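Local coordinates for 165aa long hypothetical protein (Pyrococcus horikoshii, PDB 2DC4), which is of unknown function but carries a CYTH domain like that of class IV adenylate cyclases, and so probably binds a phosphate-rich substrate inside its barrel, at residues Ile3-Arg8 against Arg66-Tyr71; Ile28-Asp33 against Ile49-Lys54; Ser40-Arg45 against Ile57-Ile62. One frame throughout, in Å; residues are numbered along the deposited sequence.

In the fold
All three contacts belong to one antiparallel sheet closed into a barrel, the CYTH fold; contacts 1 and 3 pair its strands, and contact 2 ties a hairpin loop to strand 24-36. Along the chain the outermost segments, 3-8 and 66-71, belong to contact 1; between them come 28-33, 40-45, 49-54 and 57-62, so that contacts 2 and 3 alternate. Contacts 1 and 3 are adjacent, with centres about 13 Å apart, and meet where strands 69-76 and 54-62 run side by side, Tyr71 N probably bonding to Glu61 O. Contact 2 lies about 19 Å from contact 3 and 22 Å from contact 1, centre to centre. Together they illustrate how a barrel combines local hairpins with strands distant in sequence, as in triphosphate tunnel enzymes.

Contact 1 of 3, residues Ile3-Arg8 against Arg66-Tyr71; sequences IEVKFR and RNEEFY
Glu4 and Glu68 make the one direct hydrogen bond between strand 2-8 and the turn leading into strand 69-76: Glu4 N donates to Glu68 O at 3.0 Å, in a nearly straight bond. The same carbonyl oxygen also receives a CA-H...O contact from Ile3 CA, and Glu4 O takes a similar contact from Glu68 CA, 3.2 Å away. A water adds a looser link, donating to Asn67 O and, weakly, to Glu4 O. Next to this bond, one residue back on the first strand and one on along the second, Ile3 and Glu69 form an antiparallel non-hydrogen-bonded pair.

Van der Waals contacts flank this backbone seam. Ile3 and Glu69 run alongside each other, the CD1 methyl of Ile3 resting on Glu69 CG at 3.6 Å. Val5 likewise lies beside Glu68, its CG2 branch 4.0 Å from Glu68 CD. On the other side of the strand Glu4 crosses Phe70 at about a right angle, with OE2 3.7 Å from Phe70 CE1 and the carboxylate turned 73° from the ring. The torsion of Glu4 (chi1 51°) sets CG between the backbone N and the carbonyl carbon, from where the extended chain reaches the ring.

Among the charges, Glu68 OE2 accepts Arg66 NE at 3.2 Å, from above the carboxylate plane, while OE1 pairs with Lys137; two cations probably keep this carboxylate negative.

Glu4 and Lys6 fit the N-terminal ExExK signature of CYTH proteins, whose acidic residues bind metal in characterised relatives. Strand 121-128 hydrogen-bonds to Ile3, Val5 and Phe7, helix 133-146 covers Ile3 and Val5 through Ile140, and Phe70 makes a cation-pi contact with Lys60 of strand 54-62.

Contact 2 of 3, residues Ile28-Asp33 against Ile49-Lys54; sequences IEEQED and INNTGK
Asn51 lays its side-chain amide against the edge of strand 24-36, tying to it the four-residue turn at the tip of hairpin 42-49/54-62. The turn closes through a G1 beta bulge, in which Gly53 and Lys54 both face Ile49. Within the amide of Asn51 the two ends do opposite work: ND2 donates to Ile28 O at 2.8 Å, and OD1 accepts Glu30 N at 2.9 Å in an almost perfectly straight bond (178°). Asn51 thus engages a carbonyl and an N-H of the strand much as another strand would. Its CG sits between the backbone N and the carbonyl carbon (chi1 63°), swinging the amide back to the strand. Ile28 O lies in the amide plane, whereas Glu30 N reaches OD1 from above the carbonyl plane.

Glu30 slants across this same side chain, its carboxylate turned 45° from the amide and OE2 packed 3.7 Å from Asn51 CB. Glu29, on the other face of the strand, crosses Ile49 at a slant. Glu29 CB touches the CG2 branch of Ile49 at 3.8 Å, and its carboxylate passes over the CD1 methyl. Glu29 OE1 is also held by Gln31 NE2, at 2.8 Å. With an alanine in place of Glu29, the amide of Gln31 would probably lose this acceptor and the CD1 end of Ile49 its cover. Gln31 OE1, in turn, bonds to Lys100 of strand 94-107.

Gln31 and Ile49 form a non-hydrogen-bonded antiparallel pair, the last before the turn departs. There Glu30 O accepts two donors from one residue: Asn50 N at 2.9 Å, almost in line with the carbonyl, and more weakly Asn50 ND2 at 3.3 Å.

Contact 3 of 3, residues Ser40-Arg45 against Ile57-Ile62; sequences SPKLLR and ITYKEI
The beta hairpin of strands 42-49 and 54-62 is joined here at its open end, Leu43 pairing with Lys60 and Arg45 with Thr58 as antiparallel hydrogen-bonded pairs. The strand axes stand 166° apart in direction. Leu43 N donates to Lys60 O at 2.7 Å and Lys60 N returns the bond; Arg45 and Thr58 repeat the exchange. Beyond the last pair, Ile62 N still reaches Pro41 O at 3.0 Å, just after a cis peptide bond.

One face carries Lys42, Leu44, Tyr59 and Glu61. Lys42 runs alongside Glu61 and across the edge of the Tyr59 ring, and a bend at its last torsion (chi4 -58°) brings NZ between two oxygens. NZ forms a salt bridge to Glu61 OE2 at 2.8 Å, coming from above the carboxylate plane, and donates to Tyr59 OH at 2.9 Å. Leu44 CD1 meets the CG2 branch of Ile57 at 4.2 Å; Leu86 of the second subunit packs on Leu44, Ile57 and Tyr59, placing this part of the face at the dimer contact.

At the end of the hairpin Pro41 CB rests on Ile62 CB at 3.7 Å, and Leu43 CD1 also touches Ile62 CD1. On the face opposite to Lys42 and Tyr59, Arg45 extends obliquely across Lys60, its NH2 3.9 Å from Lys60 CE, and its NH1 bonds to Tyr35 OH. Such gathered basic side chains, pointing into the barrel, are consistent with the anion-binding tunnel of CYTH enzymes.

Contact 1 of 3, residues Ile3-Arg8 against Arg66-Tyr71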
# COMPACT_ATOMS: atom_id res chain seq x y z
N ILE A 3 -5.54 16.96 14.65
CA ILE A 3 -5.46 18.35 15.10
C ILE A 3 -4.03 18.62 15.55
O ILE A 3 -3.50 17.94 16.43
CB ILE A 3 -6.42 18.64 16.27
CG1 ILE A 3 -7.87 18.42 15.81
CG2 ILE A 3 -6.23 20.07 16.76
CD1 ILE A 3 -8.31 19.33 14.67
N GLU A 4 -3.39 19.61 14.93
CA GLU A 4 -2.02 19.91 15.29
C GLU A 4 -1.57 21.31 14.88
O GLU A 4 -2.06 21.87 13.90
CB GLU A 4 -1.09 18.89 14.65
CG GLU A 4 -1.32 18.68 13.17
CD GLU A 4 -0.28 17.77 12.54
OE1 GLU A 4 -0.02 16.69 13.12
OE2 GLU A 4 0.25 18.12 11.47
N VAL A 5 -0.65 21.87 15.66
CA VAL A 5 -0.10 23.18 15.37
C VAL A 5 1.41 23.00 15.30
O VAL A 5 2.01 22.33 16.14
CB VAL A 5 -0.44 24.19 16.48
CG1 VAL A 5 0.11 25.56 16.11
CG2 VAL A 5 -1.95 24.26 16.65
N LYS A 6 2.02 23.61 14.29
CA LYS A 6 3.45 23.51 14.06
C LYS A 6 4.13 24.81 14.47
O LYS A 6 3.60 25.89 14.21
CB LYS A 6 3.73 23.24 12.58
CG LYS A 6 5.20 23.02 12.24
CD LYS A 6 5.40 22.88 10.73
CE LYS A 6 4.62 21.71 10.16
NZ LYS A 6 4.81 21.60 8.68
N PHE A 7 5.30 24.70 15.10
CA PHE A 7 6.06 25.87 15.54
C PHE A 7 7.51 25.81 15.07
O PHE A 7 8.13 24.75 15.07
CB PHE A 7 6.06 25.97 17.07
CG PHE A 7 4.69 26.07 17.69
CD1 PHE A 7 3.94 24.92 17.91
CD2 PHE A 7 4.17 27.30 18.05
CE1 PHE A 7 2.67 25.00 18.49
CE2 PHE A 7 2.90 27.39 18.64
CZ PHE A 7 2.16 26.23 18.86
N ARG A 8 8.05 26.97 14.69
CA ARG A 8 9.44 27.04 14.28
C ARG A 8 10.14 27.21 15.63
O ARG A 8 9.80 28.10 16.40
CB ARG A 8 9.67 28.25 13.38
CG ARG A 8 10.69 28.04 12.27
CD ARG A 8 10.43 29.00 11.12
NE ARG A 8 10.94 28.48 9.86
CZ ARG A 8 10.34 28.63 8.69
NH1 ARG A 8 9.20 29.29 8.61
NH2 ARG A 8 10.86 28.10 7.60
N ARG A 66 -5.53 26.88 7.99
CA ARG A 66 -4.34 27.11 8.80
C ARG A 66 -3.48 25.86 8.81
O ARG A 66 -2.45 25.81 9.49
CB ARG A 66 -4.73 27.47 10.23
CG ARG A 66 -5.64 28.68 10.37
CD ARG A 66 -5.98 28.94 11.83
NE ARG A 66 -4.84 29.44 12.59
CZ ARG A 66 -4.27 30.62 12.38
NH1 ARG A 66 -4.73 31.43 11.43
NH2 ARG A 66 -3.24 31.01 13.12
N ASN A 67 -3.89 24.85 8.06
CA ASN A 67 -3.16 23.58 8.00
C ASN A 67 -3.06 22.98 9.40
O ASN A 67 -2.02 22.43 9.77
CB ASN A 67 -1.75 23.81 7.43
CG ASN A 67 -1.76 24.09 5.94
OD1 ASN A 67 -2.76 23.84 5.25
ND2 ASN A 67 -0.66 24.62 5.43
N GLU A 68 -4.14 23.08 10.17
CA GLU A 68 -4.16 22.56 11.53
C GLU A 68 -5.12 21.39 11.74
O GLU A 68 -5.08 20.73 12.77
CB GLU A 68 -4.51 23.68 12.51
CG GLU A 68 -3.38 24.67 12.74
CD GLU A 68 -3.80 25.89 13.55
OE1 GLU A 68 -4.82 25.82 14.27
OE2 GLU A 68 -3.09 26.92 13.48
N GLU A 69 -5.98 21.14 10.76
CA GLU A 69 -6.94 20.04 10.86
C GLU A 69 -6.81 19.18 9.61
O GLU A 69 -6.81 19.70 8.50
CB GLU A 69 -8.36 20.60 10.96
CG GLU A 69 -8.52 21.70 12.00
CD GLU A 69 -9.95 22.20 12.11
OE1 GLU A 69 -10.64 22.24 11.07
OE2 GLU A 69 -10.37 22.57 13.23
N PHE A 70 -6.69 17.87 9.80
CA PHE A 70 -6.54 16.96 8.66
C PHE A 70 -7.29 15.66 8.82
O PHE A 70 -7.57 15.21 9.92
CB PHE A 70 -5.07 16.55 8.45
CG PHE A 70 -4.07 17.66 8.49
CD1 PHE A 70 -3.78 18.31 9.69
CD2 PHE A 70 -3.37 18.03 7.35
CE1 PHE A 70 -2.80 19.30 9.74
CE2 PHE A 70 -2.40 19.02 7.39
CZ PHE A 70 -2.11 19.66 8.59
N TYR A 71 -7.63 15.05 7.68
CA TYR A 71 -8.23 13.73 7.69
C TYR A 71 -7.02 12.92 7.28
O TYR A 71 -6.37 13.24 6.29
CB TYR A 71 -9.30 13.56 6.62
CG TYR A 71 -9.68 12.10 6.46
CD1 TYR A 71 -10.33 11.42 7.49
CD2 TYR A 71 -9.32 11.38 5.33
CE1 TYR A 71 -10.61 10.06 7.40
CE2 TYR A 71 -9.58 10.02 5.22
CZ TYR A 71 -10.22 9.36 6.26
OH TYR A 71 -10.47 8.02 6.18
O HOH W 1 0.01 22.60 11.26

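Contact 2 of 3, residues Ile28-Asp33 against Ile49-Lys54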
# COMPACT_ATOMS: atom_id res chain seq x y z
N ILE A 28 13.12 8.04 18.70
CA ILE A 28 13.54 8.88 17.58
C ILE A 28 13.26 8.11 16.29
O ILE A 28 13.51 6.91 16.22
CB ILE A 28 15.06 9.17 17.64
CG1 ILE A 28 15.38 10.00 18.89
CG2 ILE A 28 15.51 9.91 16.38
CD1 ILE A 28 16.87 10.17 19.13
N GLU A 29 12.73 8.80 15.29
CA GLU A 29 12.45 8.18 14.00
C GLU A 29 13.16 8.95 12.89
O GLU A 29 12.97 10.15 12.74
CB GLU A 29 10.94 8.16 13.71
CG GLU A 29 10.14 7.23 14.62
CD GLU A 29 8.66 7.16 14.26
OE1 GLU A 29 8.20 7.96 13.41
OE2 GLU A 29 7.95 6.31 14.83
N GLU A 30 14.00 8.25 12.13
CA GLU A 30 14.70 8.87 11.01
C GLU A 30 13.80 8.58 9.81
O GLU A 30 13.76 7.45 9.31
CB GLU A 30 16.08 8.23 10.83
CG GLU A 30 16.97 8.40 12.05
CD GLU A 30 18.38 7.89 11.84
OE1 GLU A 30 19.05 8.37 10.91
OE2 GLU A 30 18.81 7.00 12.60
N GLN A 31 13.08 9.60 9.37
CA GLN A 31 12.11 9.45 8.30
C GLN A 31 12.49 10.03 6.95
O GLN A 31 13.18 11.04 6.85
CB GLN A 31 10.78 10.07 8.73
CG GLN A 31 10.39 9.81 10.18
CD GLN A 31 9.10 10.50 10.56
OE1 GLN A 31 8.82 11.61 10.10
NE2 GLN A 31 8.30 9.85 11.41
N GLU A 32 12.01 9.37 5.90
CA GLU A 32 12.23 9.81 4.53
C GLU A 32 10.87 9.66 3.86
O GLU A 32 10.37 8.55 3.71
CB GLU A 32 13.26 8.94 3.82
CG GLU A 32 13.57 9.39 2.40
CD GLU A 32 14.64 8.55 1.72
OE1 GLU A 32 15.69 8.31 2.34
OE2 GLU A 32 14.42 8.14 0.56
N ASP A 33 10.27 10.79 3.48
CA ASP A 33 8.96 10.80 2.83
C ASP A 33 9.03 11.20 1.38
O ASP A 33 9.59 12.24 1.04
CB ASP A 33 8.01 11.78 3.52
CG ASP A 33 7.84 11.50 4.99
OD1 ASP A 33 8.05 10.35 5.41
OD2 ASP A 33 7.47 12.44 5.73
N ILE A 49 10.91 4.65 7.59
CA ILE A 49 11.54 5.00 8.86
C ILE A 49 12.75 4.08 8.85
O ILE A 49 12.66 2.91 9.17
CB ILE A 49 10.64 4.67 10.05
CG1 ILE A 49 9.26 5.30 9.83
CG2 ILE A 49 11.26 5.24 11.33
CD1 ILE A 49 8.28 5.07 10.97
N ASN A 50 13.87 4.65 8.45
CA ASN A 50 15.10 3.89 8.31
C ASN A 50 15.71 3.20 9.52
O ASN A 50 16.40 2.19 9.37
CB ASN A 50 16.12 4.77 7.59
CG ASN A 50 15.54 5.37 6.32
OD1 ASN A 50 15.49 4.72 5.28
ND2 ASN A 50 15.15 6.64 6.39
N ASN A 51 15.45 3.72 10.72
CA ASN A 51 16.02 3.11 11.91
C ASN A 51 15.10 2.09 12.58
O ASN A 51 15.52 1.39 13.50
CB ASN A 51 16.42 4.20 12.92
CG ASN A 51 15.24 5.00 13.41
OD1 ASN A 51 14.40 5.43 12.63
ND2 ASN A 51 15.17 5.21 14.73
N THR A 52 13.85 2.00 12.13
CA THR A 52 12.92 1.05 12.73
C THR A 52 12.47 -0.03 11.74
O THR A 52 11.86 -1.03 12.14
CB THR A 52 11.65 1.74 13.27
OG1 THR A 52 10.87 2.23 12.17
CG2 THR A 52 12.02 2.88 14.19
N GLY A 53 12.76 0.19 10.47
CA GLY A 53 12.37 -0.77 9.44
C GLY A 53 10.90 -0.72 9.05
O GLY A 53 10.41 -1.63 8.39
N LYS A 54 10.21 0.33 9.46
CA LYS A 54 8.78 0.48 9.14
C LYS A 54 8.55 1.37 7.92
O LYS A 54 9.33 2.29 7.66
CB LYS A 54 8.03 1.07 10.33
CG LYS A 54 7.91 0.16 11.54
CD LYS A 54 6.98 -1.01 11.26
CE LYS A 54 6.52 -1.65 12.56
NZ LYS A 54 5.60 -2.80 12.31

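Contact 3 of 3, residues Ser40-Arg45 against Ile57-Ile62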
# COMPACT_ATOMS: atom_id res chain seq x y z
N SER A 40 -5.13 20.14 -4.81
CA SER A 40 -5.37 20.74 -3.50
C SER A 40 -6.75 20.34 -3.00
O SER A 40 -7.69 20.23 -3.79
CB SER A 40 -5.26 22.26 -3.58
OG SER A 40 -5.53 22.86 -2.33
N PRO A 41 -6.91 20.13 -1.68
CA PRO A 41 -5.86 20.24 -0.66
C PRO A 41 -5.44 18.86 -0.16
O PRO A 41 -5.35 18.63 1.04
CB PRO A 41 -6.56 21.03 0.42
CG PRO A 41 -7.91 20.37 0.43
CD PRO A 41 -8.24 20.15 -1.05
N LYS A 42 -5.19 17.94 -1.09
CA LYS A 42 -4.81 16.58 -0.72
C LYS A 42 -3.31 16.32 -0.77
O LYS A 42 -2.57 16.94 -1.54
CB LYS A 42 -5.55 15.59 -1.62
CG LYS A 42 -7.06 15.79 -1.60
CD LYS A 42 -7.76 14.90 -2.60
CE LYS A 42 -9.25 15.15 -2.61
NZ LYS A 42 -9.85 14.93 -1.26
N LEU A 43 -2.86 15.38 0.07
CA LEU A 43 -1.45 14.99 0.16
C LEU A 43 -1.32 13.47 0.06
O LEU A 43 -2.20 12.74 0.52
CB LEU A 43 -0.86 15.43 1.50
CG LEU A 43 -0.81 16.92 1.83
CD1 LEU A 43 -0.44 17.09 3.31
CD2 LEU A 43 0.21 17.61 0.94
N LEU A 44 -0.23 13.01 -0.52
CA LEU A 44 0.04 11.58 -0.64
C LEU A 44 1.53 11.36 -0.52
O LEU A 44 2.32 12.00 -1.21
CB LEU A 44 -0.43 11.03 -2.00
CG LEU A 44 -0.15 9.54 -2.26
CD1 LEU A 44 -0.87 8.68 -1.22
CD2 LEU A 44 -0.61 9.18 -3.66
N ARG A 45 1.93 10.44 0.36
CA ARG A 45 3.35 10.18 0.51
C ARG A 45 3.61 8.75 0.94
O ARG A 45 2.73 8.07 1.48
CB ARG A 45 3.97 11.11 1.55
CG ARG A 45 3.56 10.75 2.96
CD ARG A 45 4.10 11.70 4.02
NE ARG A 45 3.63 11.28 5.34
CZ ARG A 45 3.22 12.12 6.29
NH1 ARG A 45 3.23 13.43 6.07
NH2 ARG A 45 2.79 11.64 7.45
N ILE A 57 2.07 4.14 3.80
CA ILE A 57 1.51 4.93 2.72
C ILE A 57 0.59 5.84 3.51
O ILE A 57 -0.16 5.37 4.37
CB ILE A 57 0.66 4.13 1.73
CG1 ILE A 57 1.56 3.23 0.88
CG2 ILE A 57 -0.15 5.10 0.85
CD1 ILE A 57 0.82 2.41 -0.17
N THR A 58 0.65 7.14 3.26
CA THR A 58 -0.21 8.07 3.97
C THR A 58 -0.90 9.05 3.03
O THR A 58 -0.28 9.63 2.14
CB THR A 58 0.58 8.90 5.01
OG1 THR A 58 1.48 9.76 4.33
CG2 THR A 58 1.35 8.00 5.96
N TYR A 59 -2.20 9.22 3.26
CA TYR A 59 -3.03 10.14 2.48
C TYR A 59 -3.61 11.14 3.46
O TYR A 59 -4.06 10.76 4.55
CB TYR A 59 -4.17 9.37 1.81
CG TYR A 59 -5.25 10.25 1.19
CD1 TYR A 59 -5.12 10.73 -0.11
CD2 TYR A 59 -6.39 10.59 1.91
CE1 TYR A 59 -6.12 11.53 -0.68
CE2 TYR A 59 -7.39 11.39 1.35
CZ TYR A 59 -7.25 11.85 0.06
OH TYR A 59 -8.24 12.62 -0.51
N LYS A 60 -3.60 12.41 3.08
CA LYS A 60 -4.15 13.44 3.95
C LYS A 60 -4.96 14.45 3.16
O LYS A 60 -4.68 14.72 1.99
CB LYS A 60 -3.05 14.19 4.69
CG LYS A 60 -2.32 13.40 5.75
CD LYS A 60 -1.42 14.32 6.56
CE LYS A 60 -0.66 13.55 7.63
NZ LYS A 60 0.18 14.44 8.48
N GLU A 61 -5.98 14.98 3.81
CA GLU A 61 -6.82 16.00 3.22
C GLU A 61 -6.89 17.14 4.22
O GLU A 61 -7.33 16.94 5.35
CB GLU A 61 -8.22 15.46 2.94
CG GLU A 61 -9.21 16.54 2.53
CD GLU A 61 -10.51 15.97 2.00
OE1 GLU A 61 -11.14 15.15 2.71
OE2 GLU A 61 -10.89 16.33 0.87
N ILE A 62 -6.42 18.32 3.81
CA ILE A 62 -6.44 19.50 4.67
C ILE A 62 -7.90 19.90 4.84
O ILE A 62 -8.63 20.01 3.85
CB ILE A 62 -5.70 20.69 4.03
CG1 ILE A 62 -4.37 20.23 3.44
CG2 ILE A 62 -5.50 21.79 5.06
CD1 ILE A 62 -3.44 19.58 4.42